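Local structure of spore germination protein B3 (Bacillus subtilis subsp. subtilis, 3N54) at residues W206-I211 against T234-V239; I225-K230 against V251-I256; P245-S250 against T332-D337; N278-K283 against I338-I343. The protein takes part, as a membrane lipoprotein of a spore germinant receptor, in the germination response to a mixture of L-asparagine, glucose, fructose and potassium ions. One frame throughout, in Å; residues are numbered along the deposited sequence.

Interaction 1: W206-I211 against T234-V239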
# COMPACT_ATOMS: atom_id res chain seq x y z
N TRP A 206 1.93 4.25 14.36
CA TRP A 206 1.81 4.70 15.75
C TRP A 206 2.62 5.97 15.97
O TRP A 206 2.13 6.95 16.52
CB TRP A 206 2.32 3.60 16.69
CG TRP A 206 1.93 3.71 18.14
CD1 TRP A 206 1.85 4.84 18.91
CD2 TRP A 206 1.63 2.61 19.02
NE1 TRP A 206 1.48 4.51 20.20
CE2 TRP A 206 1.34 3.15 20.28
CE3 TRP A 206 1.55 1.23 18.84
CZ2 TRP A 206 0.99 2.36 21.37
CZ3 TRP A 206 1.21 0.43 19.93
CH2 TRP A 206 0.93 1.00 21.18
N VAL A 207 3.88 5.92 15.54
CA VAL A 207 4.80 7.04 15.72
C VAL A 207 4.40 8.24 14.86
O VAL A 207 4.54 9.38 15.29
CB VAL A 207 6.26 6.61 15.41
CG1 VAL A 207 7.22 7.78 15.52
CG2 VAL A 207 6.69 5.49 16.36
N MET A 208 3.89 7.99 13.65
CA MET A 208 3.46 9.06 12.75
C MET A 208 2.10 9.65 13.13
O MET A 208 1.71 10.68 12.59
CB MET A 208 3.43 8.56 11.31
CG MET A 208 4.80 8.15 10.77
SD MET A 208 6.02 9.47 10.81
CE MET A 208 5.26 10.65 9.70
N GLY A 209 1.37 9.00 14.03
CA GLY A 209 0.09 9.54 14.51
C GLY A 209 -1.12 9.19 13.67
O GLY A 209 -2.21 9.69 13.93
N THR A 210 -0.95 8.32 12.68
CA THR A 210 -2.05 7.89 11.83
C THR A 210 -2.75 6.64 12.37
O THR A 210 -3.71 6.17 11.77
CB THR A 210 -1.55 7.58 10.41
OG1 THR A 210 -0.44 6.66 10.49
CG2 THR A 210 -1.11 8.86 9.72
N ILE A 211 -2.28 6.11 13.50
CA ILE A 211 -2.86 4.90 14.08
C ILE A 211 -4.22 5.19 14.71
O ILE A 211 -4.42 6.25 15.31
CB ILE A 211 -1.92 4.29 15.16
CG1 ILE A 211 -2.35 2.86 15.51
CG2 ILE A 211 -1.87 5.17 16.41
CD1 ILE A 211 -1.24 2.03 16.15
N THR A 234 0.55 12.66 17.81
CA THR A 234 1.95 12.87 17.47
C THR A 234 2.22 14.30 17.01
O THR A 234 1.48 14.84 16.20
CB THR A 234 2.42 11.90 16.36
OG1 THR A 234 2.53 10.58 16.90
CG2 THR A 234 3.77 12.33 15.80
N LYS A 235 3.29 14.89 17.54
CA LYS A 235 3.75 16.20 17.09
C LYS A 235 5.15 16.03 16.51
O LYS A 235 6.01 15.42 17.13
CB LYS A 235 3.78 17.20 18.25
CG LYS A 235 2.40 17.71 18.67
CD LYS A 235 2.50 18.84 19.69
CE LYS A 235 1.14 19.45 20.01
NZ LYS A 235 0.48 20.06 18.82
N ILE A 236 5.36 16.57 15.31
CA ILE A 236 6.64 16.46 14.63
C ILE A 236 7.23 17.84 14.40
O ILE A 236 6.62 18.68 13.74
CB ILE A 236 6.51 15.75 13.27
CG1 ILE A 236 5.93 14.34 13.46
CG2 ILE A 236 7.85 15.67 12.58
CD1 ILE A 236 5.85 13.54 12.18
N LYS A 237 8.43 18.07 14.93
CA LYS A 237 9.12 19.35 14.79
C LYS A 237 10.48 19.13 14.13
O LYS A 237 11.43 18.71 14.79
CB LYS A 237 9.29 20.00 16.17
CG LYS A 237 9.92 21.39 16.12
CD LYS A 237 9.97 22.03 17.50
CE LYS A 237 10.46 23.47 17.41
NZ LYS A 237 10.52 24.13 18.75
N PRO A 238 10.58 19.40 12.82
CA PRO A 238 11.87 19.29 12.15
C PRO A 238 12.74 20.52 12.37
O PRO A 238 12.25 21.64 12.27
CB PRO A 238 11.49 19.16 10.67
CG PRO A 238 10.19 19.85 10.56
CD PRO A 238 9.48 19.64 11.86
N VAL A 239 14.02 20.30 12.67
CA VAL A 239 14.99 21.38 12.85
C VAL A 239 16.19 21.11 11.96
O VAL A 239 16.73 20.00 11.98
CB VAL A 239 15.47 21.48 14.31
CG1 VAL A 239 16.48 22.60 14.46
CG2 VAL A 239 14.30 21.69 15.26
O HOH W 1 0.65 8.82 17.78

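Interaction 2: I225-K230 against V251-I256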
# COMPACT_ATOMS: atom_id res chain seq x y z
N ILE A 225 2.67 -8.52 29.39
CA ILE A 225 1.92 -7.29 29.62
C ILE A 225 1.51 -6.74 28.26
O ILE A 225 2.28 -6.81 27.30
CB ILE A 225 2.71 -6.24 30.44
CG1 ILE A 225 4.07 -5.94 29.80
CG2 ILE A 225 2.90 -6.73 31.87
CD1 ILE A 225 4.84 -4.84 30.51
N THR A 226 0.29 -6.22 28.17
CA THR A 226 -0.23 -5.66 26.92
C THR A 226 -0.79 -4.27 27.15
O THR A 226 -1.43 -4.01 28.17
CB THR A 226 -1.31 -6.57 26.31
OG1 THR A 226 -0.74 -7.84 25.98
CG2 THR A 226 -1.87 -5.96 25.05
N PHE A 227 -0.53 -3.39 26.19
CA PHE A 227 -0.99 -2.01 26.23
C PHE A 227 -1.88 -1.76 25.01
O PHE A 227 -1.39 -1.73 23.88
CB PHE A 227 0.21 -1.07 26.23
CG PHE A 227 -0.16 0.39 26.25
CD1 PHE A 227 -0.43 1.03 27.45
CD2 PHE A 227 -0.21 1.13 25.08
CE1 PHE A 227 -0.76 2.38 27.48
CE2 PHE A 227 -0.54 2.48 25.10
CZ PHE A 227 -0.81 3.10 26.30
N GLU A 228 -3.18 -1.60 25.24
CA GLU A 228 -4.15 -1.37 24.17
C GLU A 228 -4.39 0.13 24.01
O GLU A 228 -4.75 0.81 24.97
CB GLU A 228 -5.48 -2.08 24.47
CG GLU A 228 -6.47 -2.04 23.30
CD GLU A 228 -7.84 -2.61 23.63
OE1 GLU A 228 -8.19 -2.71 24.83
OE2 GLU A 228 -8.58 -2.95 22.68
N ILE A 229 -4.22 0.62 22.79
CA ILE A 229 -4.36 2.04 22.49
C ILE A 229 -5.82 2.52 22.58
O ILE A 229 -6.72 1.87 22.05
CB ILE A 229 -3.86 2.37 21.06
CG1 ILE A 229 -2.37 2.03 20.91
CG2 ILE A 229 -4.08 3.84 20.74
CD1 ILE A 229 -1.88 2.15 19.48
N LYS A 230 -6.03 3.64 23.27
CA LYS A 230 -7.34 4.29 23.31
C LYS A 230 -7.32 5.57 22.47
O LYS A 230 -8.20 5.79 21.65
CB LYS A 230 -7.77 4.57 24.75
CG LYS A 230 -8.49 3.41 25.43
CD LYS A 230 -9.93 3.27 24.92
CE LYS A 230 -10.74 2.29 25.76
NZ LYS A 230 -12.20 2.41 25.48
N VAL A 251 5.39 11.55 20.84
CA VAL A 251 4.26 10.64 20.80
C VAL A 251 3.62 10.59 22.18
O VAL A 251 4.28 10.26 23.17
CB VAL A 251 4.67 9.21 20.37
CG1 VAL A 251 3.49 8.26 20.44
CG2 VAL A 251 5.25 9.22 18.96
N LYS A 252 2.34 10.94 22.25
CA LYS A 252 1.56 10.86 23.48
C LYS A 252 0.41 9.90 23.23
O LYS A 252 -0.41 10.12 22.35
CB LYS A 252 1.05 12.24 23.89
CG LYS A 252 2.14 13.18 24.37
CD LYS A 252 1.56 14.48 24.92
CE LYS A 252 2.64 15.33 25.59
NZ LYS A 252 2.07 16.54 26.25
N THR A 253 0.37 8.82 24.01
CA THR A 253 -0.64 7.78 23.85
C THR A 253 -1.27 7.40 25.18
O THR A 253 -0.57 7.22 26.17
CB THR A 253 -0.01 6.51 23.23
OG1 THR A 253 0.80 6.86 22.11
CG2 THR A 253 -1.09 5.52 22.79
N LYS A 254 -2.60 7.29 25.18
CA LYS A 254 -3.35 6.83 26.34
C LYS A 254 -3.88 5.45 26.02
O LYS A 254 -4.33 5.21 24.89
CB LYS A 254 -4.49 7.79 26.67
CG LYS A 254 -4.04 9.18 27.11
CD LYS A 254 -5.23 10.06 27.49
CE LYS A 254 -4.80 11.40 28.06
NZ LYS A 254 -5.97 12.26 28.43
N GLY A 255 -3.85 4.54 26.98
CA GLY A 255 -4.30 3.17 26.73
C GLY A 255 -4.64 2.32 27.94
O GLY A 255 -4.43 2.71 29.08
N ILE A 256 -5.18 1.14 27.65
CA ILE A 256 -5.59 0.16 28.66
C ILE A 256 -4.50 -0.90 28.82
O ILE A 256 -3.76 -1.19 27.88
CB ILE A 256 -6.92 -0.51 28.28
CG1 ILE A 256 -8.04 0.54 28.20
CG2 ILE A 256 -7.30 -1.59 29.28
CD1 ILE A 256 -9.41 -0.05 27.93

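Interaction 3: P245-S250 against T332-D337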
# COMPACT_ATOMS: atom_id res chain seq x y z
N PRO A 245 18.40 17.61 8.09
CA PRO A 245 17.29 17.81 9.03
C PRO A 245 17.34 16.87 10.23
O PRO A 245 17.88 15.77 10.14
CB PRO A 245 16.04 17.52 8.19
CG PRO A 245 16.53 17.00 6.86
CD PRO A 245 18.00 16.75 6.97
N VAL A 246 16.78 17.31 11.35
CA VAL A 246 16.63 16.49 12.55
C VAL A 246 15.17 16.55 12.98
O VAL A 246 14.69 17.60 13.41
CB VAL A 246 17.54 16.96 13.70
CG1 VAL A 246 17.27 16.14 14.96
CG2 VAL A 246 19.01 16.87 13.31
N PHE A 247 14.47 15.43 12.86
CA PHE A 247 13.06 15.36 13.23
C PHE A 247 12.87 15.06 14.71
O PHE A 247 13.27 14.00 15.18
CB PHE A 247 12.33 14.27 12.42
CG PHE A 247 11.96 14.70 11.03
CD1 PHE A 247 10.77 15.37 10.79
CD2 PHE A 247 12.78 14.42 9.95
CE1 PHE A 247 10.41 15.76 9.51
CE2 PHE A 247 12.43 14.80 8.66
CZ PHE A 247 11.24 15.48 8.44
N HIS A 248 12.27 16.00 15.43
CA HIS A 248 11.89 15.78 16.82
C HIS A 248 10.45 15.31 16.82
O HIS A 248 9.53 16.09 16.54
CB HIS A 248 12.02 17.05 17.66
CG HIS A 248 13.43 17.40 18.00
ND1 HIS A 248 14.28 18.03 17.11
CD2 HIS A 248 14.14 17.23 19.14
CE1 HIS A 248 15.45 18.22 17.69
NE2 HIS A 248 15.40 17.75 18.92
N ILE A 249 10.25 14.03 17.11
CA ILE A 249 8.92 13.43 17.11
C ILE A 249 8.48 13.16 18.53
O ILE A 249 9.18 12.50 19.30
CB ILE A 249 8.90 12.13 16.30
CG1 ILE A 249 9.29 12.41 14.85
CG2 ILE A 249 7.52 11.47 16.39
CD1 ILE A 249 9.13 11.22 13.92
N SER A 250 7.30 13.67 18.88
CA SER A 250 6.71 13.48 20.19
C SER A 250 5.49 12.60 20.03
O SER A 250 4.65 12.86 19.18
CB SER A 250 6.32 14.83 20.79
OG SER A 250 5.81 14.68 22.10
N THR A 332 18.89 11.88 7.43
CA THR A 332 18.18 12.56 8.51
C THR A 332 18.27 11.80 9.83
O THR A 332 18.31 10.57 9.85
CB THR A 332 16.70 12.77 8.13
OG1 THR A 332 16.63 13.54 6.91
CG2 THR A 332 15.94 13.50 9.22
N ASP A 333 18.32 12.54 10.93
CA ASP A 333 18.35 11.97 12.28
C ASP A 333 17.00 12.16 12.94
O ASP A 333 16.29 13.13 12.67
CB ASP A 333 19.44 12.63 13.13
CG ASP A 333 20.84 12.39 12.59
OD1 ASP A 333 21.78 12.32 13.41
OD2 ASP A 333 21.01 12.27 11.36
N PHE A 334 16.65 11.24 13.83
CA PHE A 334 15.38 11.28 14.53
C PHE A 334 15.60 11.22 16.04
O PHE A 334 16.43 10.45 16.52
CB PHE A 334 14.49 10.12 14.09
CG PHE A 334 14.11 10.18 12.63
CD1 PHE A 334 14.96 9.68 11.66
CD2 PHE A 334 12.90 10.74 12.24
CE1 PHE A 334 14.62 9.75 10.31
CE2 PHE A 334 12.55 10.81 10.90
CZ PHE A 334 13.41 10.32 9.93
N LYS A 335 14.85 12.05 16.76
CA LYS A 335 14.88 12.08 18.21
C LYS A 335 13.44 11.91 18.67
O LYS A 335 12.57 12.71 18.32
CB LYS A 335 15.44 13.41 18.71
CG LYS A 335 16.86 13.72 18.25
CD LYS A 335 17.88 12.79 18.90
CE LYS A 335 19.31 13.19 18.54
NZ LYS A 335 19.58 13.07 17.08
N TYR A 336 13.19 10.87 19.45
CA TYR A 336 11.84 10.53 19.85
C TYR A 336 11.58 10.88 21.31
O TYR A 336 12.47 10.78 22.15
CB TYR A 336 11.58 9.03 19.63
CG TYR A 336 11.88 8.58 18.22
CD1 TYR A 336 10.89 8.57 17.24
CD2 TYR A 336 13.16 8.17 17.86
CE1 TYR A 336 11.17 8.16 15.94
CE2 TYR A 336 13.44 7.76 16.57
CZ TYR A 336 12.44 7.76 15.61
OH TYR A 336 12.73 7.35 14.33
N ASP A 337 10.36 11.31 21.60
CA ASP A 337 9.92 11.56 22.95
C ASP A 337 8.57 10.86 23.08
O ASP A 337 7.54 11.39 22.68
CB ASP A 337 9.81 13.06 23.23
CG ASP A 337 9.44 13.38 24.67
OD1 ASP A 337 9.83 14.46 25.16
OD2 ASP A 337 8.77 12.56 25.33

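Interaction 4: N278-K283 against I338-I343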
# COMPACT_ATOMS: atom_id res chain seq x y z
N ASN A 278 7.27 2.98 30.88
CA ASN A 278 8.62 3.09 30.36
C ASN A 278 8.98 1.89 29.47
O ASN A 278 9.63 2.06 28.44
CB ASN A 278 9.64 3.20 31.51
CG ASN A 278 10.98 3.74 31.04
OD1 ASN A 278 11.06 4.83 30.48
ND2 ASN A 278 12.04 2.98 31.29
N ILE A 279 8.54 0.70 29.87
CA ILE A 279 8.80 -0.52 29.10
C ILE A 279 8.13 -0.44 27.73
O ILE A 279 8.75 -0.74 26.71
CB ILE A 279 8.32 -1.79 29.84
CG1 ILE A 279 9.13 -2.00 31.12
CG2 ILE A 279 8.45 -3.01 28.96
CD1 ILE A 279 8.70 -3.20 31.93
N PHE A 280 6.86 -0.05 27.70
CA PHE A 280 6.12 0.09 26.45
C PHE A 280 6.72 1.19 25.57
O PHE A 280 6.86 1.01 24.36
CB PHE A 280 4.65 0.43 26.70
CG PHE A 280 3.87 -0.66 27.40
CD1 PHE A 280 3.78 -1.93 26.85
CD2 PHE A 280 3.19 -0.39 28.58
CE1 PHE A 280 3.06 -2.93 27.49
CE2 PHE A 280 2.45 -1.38 29.21
CZ PHE A 280 2.39 -2.65 28.67
N GLU A 281 7.07 2.31 26.19
CA GLU A 281 7.67 3.45 25.48
C GLU A 281 8.97 3.06 24.80
O GLU A 281 9.17 3.35 23.62
CB GLU A 281 7.95 4.60 26.46
CG GLU A 281 6.71 5.37 26.89
CD GLU A 281 6.91 6.15 28.19
OE1 GLU A 281 8.07 6.34 28.61
OE2 GLU A 281 5.90 6.56 28.79
N LYS A 282 9.86 2.42 25.55
CA LYS A 282 11.16 1.99 25.02
C LYS A 282 11.01 1.00 23.87
O LYS A 282 11.78 1.04 22.92
CB LYS A 282 12.04 1.39 26.12
CG LYS A 282 12.67 2.42 27.06
CD LYS A 282 13.58 1.75 28.09
CE LYS A 282 14.50 2.75 28.77
NZ LYS A 282 15.47 2.10 29.69
N LYS A 283 10.02 0.11 23.97
CA LYS A 283 9.78 -0.87 22.91
C LYS A 283 9.37 -0.17 21.61
O LYS A 283 9.91 -0.48 20.55
CB LYS A 283 8.72 -1.90 23.33
CG LYS A 283 8.34 -2.85 22.20
CD LYS A 283 7.57 -4.06 22.69
CE LYS A 283 7.02 -4.87 21.52
NZ LYS A 283 8.05 -5.18 20.48
N ILE A 338 8.60 9.65 23.63
CA ILE A 338 7.41 8.82 23.71
C ILE A 338 6.90 8.78 25.14
O ILE A 338 7.65 8.47 26.07
CB ILE A 338 7.71 7.40 23.20
CG1 ILE A 338 8.33 7.48 21.80
CG2 ILE A 338 6.45 6.58 23.18
CD1 ILE A 338 8.61 6.14 21.17
N SER A 339 5.62 9.10 25.32
CA SER A 339 5.00 9.13 26.63
C SER A 339 3.69 8.36 26.62
O SER A 339 2.73 8.73 25.94
CB SER A 339 4.75 10.58 27.06
OG SER A 339 4.16 10.63 28.35
N PHE A 340 3.65 7.27 27.38
CA PHE A 340 2.47 6.42 27.47
C PHE A 340 1.79 6.68 28.80
O PHE A 340 2.43 7.07 29.77
CB PHE A 340 2.87 4.94 27.37
CG PHE A 340 3.06 4.43 25.95
CD1 PHE A 340 3.62 5.23 24.96
CD2 PHE A 340 2.71 3.13 25.63
CE1 PHE A 340 3.79 4.74 23.67
CE2 PHE A 340 2.89 2.63 24.35
CZ PHE A 340 3.43 3.44 23.37
N LYS A 341 0.48 6.46 28.84
CA LYS A 341 -0.31 6.66 30.06
C LYS A 341 -1.38 5.58 30.20
O LYS A 341 -2.28 5.50 29.36
CB LYS A 341 -0.96 8.05 30.06
CG LYS A 341 0.03 9.21 30.27
CD LYS A 341 -0.59 10.56 29.94
CE LYS A 341 -0.70 10.79 28.42
NZ LYS A 341 -1.29 12.11 28.08
N ILE A 342 -1.27 4.76 31.24
CA ILE A 342 -2.29 3.75 31.51
C ILE A 342 -3.45 4.44 32.23
O ILE A 342 -3.23 5.31 33.07
CB ILE A 342 -1.76 2.57 32.37
CG1 ILE A 342 -0.77 1.70 31.59
CG2 ILE A 342 -2.90 1.66 32.80
CD1 ILE A 342 0.61 2.28 31.47
N ILE A 343 -4.67 4.06 31.88
CA ILE A 343 -5.87 4.63 32.49
C ILE A 343 -6.80 3.50 32.97
O ILE A 343 -8.02 3.66 33.02
CB ILE A 343 -6.60 5.59 31.50
CG1 ILE A 343 -7.10 4.85 30.26
CG2 ILE A 343 -5.67 6.72 31.09
CD1 ILE A 343 -7.75 5.75 29.22

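Interaction 1: W206-I211 against T234-V239
The hydroxyl of T234 reaches from strand 223-240 to the last turn of helix 198-208, where OG1 donates to V207 O over 2.8 Å. The donor stands well above the carbonyl plane, 59° out of it and off the lone-pair directions. A water binds the same hydroxyl, giving a hydrogen to T234 OG1 and another to W206 O, each at 2.7 Å, so that two successive carbonyls of the helix end are tied to one threonine. The same rotamer (chi1 -72°) sets T234 CG2 close against V207 O, 3.1 Å away. Farther along the strand, M208 CE meets I236 CD1 at 3.9 Å, a small apolar touch made possible by the bent methionine chain. G209 positions the turn, ending the helix in a Schellman motif with positive phi; its CA lies 4.8 Å from the CA of T234, leaving little room between the backbones. Outside the pair, V207 packs on L284 and V288 of helix 271-299, while the W206 indole gives its NE1 hydrogen bond to T253. Carbonyls at a helix C-terminus lack the amides of a further turn; here T234 OG1 serves V207 O, while the water adds to the weak G209 N bond at W206 O.

Interaction 2: I225-K230 against V251-I256
F227 and T253 meet where two strands of a hairpin cross. The F227 side chain is extended, CG anti to the backbone nitrogen (chi1 180°), which carries the ring under the neighbouring strand; T253 CG2 then lies at the ring edge, in its plane, 3.9 Å from CE2. The end of the ring also reaches the backbone, with CZ 3.4 Å from G255 N in an oblique approach. The same T253 methyl faces I229, whose CG2 is 4.0 Å away, so one threonine branch is shared by an aromatic and an aliphatic neighbour. Its hydroxyl is engaged elsewhere, with S232.

These side chains belong to the hairpin of strands 223-240 and 245-258, which pair here as antiparallel neighbours although the short segments run at 120° to each other. E228 and I256 form a hydrogen-bonded pair, exchanging E228 N to I256 O and I256 N to E228 O, both at 2.7 Å. I229 and G255 follow as a non-hydrogen-bonded pair. Glycine suits this place because a beta carbon on G255 would run into E228 O and the F227 ring. At 230 the chain turns a corner, yet K230 N still donates to K254 O over 2.8 Å.

On the more exposed face the K230 and I256 side chains run slantwise over one another. The bend at chi2 (-75°) brings K230 CG and CE onto the end of I256, and K230 CE presses on I256 CD1 at 3.5 Å, tighter than usual van der Waals contact.

Interaction 3: P245-S250 against T332-D337
F247 and F334 lie side by side on one face of a parallel strand pair, their ring planes only 12° apart but slid so far that the faces barely overlap. The closest touch is F247 CB to F334 CD2, 3.6 Å. I249 continues the apolar row: its CD1 lies at the edge of the F334 ring, near its plane, 4.2 Å from CD2, and its CB faces Y336 CD1. The parallel register puts these four side chains on one face, and a like chi1 (-54° to -80°), with CG, or CG1 in I249, anti to the carbonyl carbon, keeps them side by side. At the end of the row T332 CG2 meets the F247 ring edge-on, 3.4 Å from CD2.

Beneath the side chains runs a parallel ladder. F247 and I249 each use both backbone groups: F247 N donates to D333 O at 2.9 Å and F247 O accepts from K335 N, while I249 N donates to K335 O and I249 O accepts from D337 N at 2.8 Å. The bond from D333 N to P245 O is weak. On the more polar face stand V246, H248 and S250 beside D333, K335 and D337. There K335 CB comes to 4.1 Å from H248 CD2, and K335 CG rises over the rim of one imidazole face.

The hairpin partner 223-240 adjoins strand 245-258 on its other edge, with I236 and P238 against F247. Helix 306-313 also touches F247, helix 325-331 approaches F247 and F334, and helix 271-299 packs on F334 and Y336.

Interaction 4: N278-K283 against I338-I343
Helix 271-299 lies across one face of a mixed beta-sheet, and this contact joins its N-terminal half to the outermost strand, 333-342. The axes of the two segments come within 7.7 Å, at 142°. E281 makes the polar link: F340 N donates to E281 OE2 over 2.7 Å in an almost straight bond of 178°. The oxygen is met on its anti side, with the donor 27° out of the carboxylate plane. Beyond CG the glutamate is extended, which brings the carboxylate alongside the strand backbone; its CG touches F340 CD1 at 3.6 Å and I338 CG2 at 3.9 Å on the way. The other oxygen, OE1, is near I338 O at 3.3 Å, where two acceptors face each other without bonding.

F340 is buried between helix and sheet. Helix backbone lies over one face of its ring, with F280 C offset toward the rim, while F280 CB packs against F340 CD2 at 3.5 Å. F227 meets both phenylalanine rings and W206 meets that of F340. One turn before E281, E277 accepts a hydrogen bond from I342 N, repeating the carboxylate-to-strand link. The whole is a helix packed on one face of a sheet, a common alpha-beta layer packing.

In the fold
All four contacts lie in the C-terminal germination-protein region and reach one mixed sheet. Interactions 2 and 3 divide strand 245-258 between them, one pairing it antiparallel with strand 223-240, the other parallel with strand 333-342; both pair backbones, with a mainly apolar, more buried face and a more polar, more exposed one, and interaction 3 has the longer ladder. Interactions 1 and 4 join helices to that sheet and use side-chain oxygens: a threonine hydroxyl gives to a helix carbonyl in the first, a glutamate takes from a strand amide in the second. Interactions 1, 2 and 4 converge on an aromatic core of W206, F227, F280 and F340, whereas interaction 3 builds a phenylalanine cluster farther along.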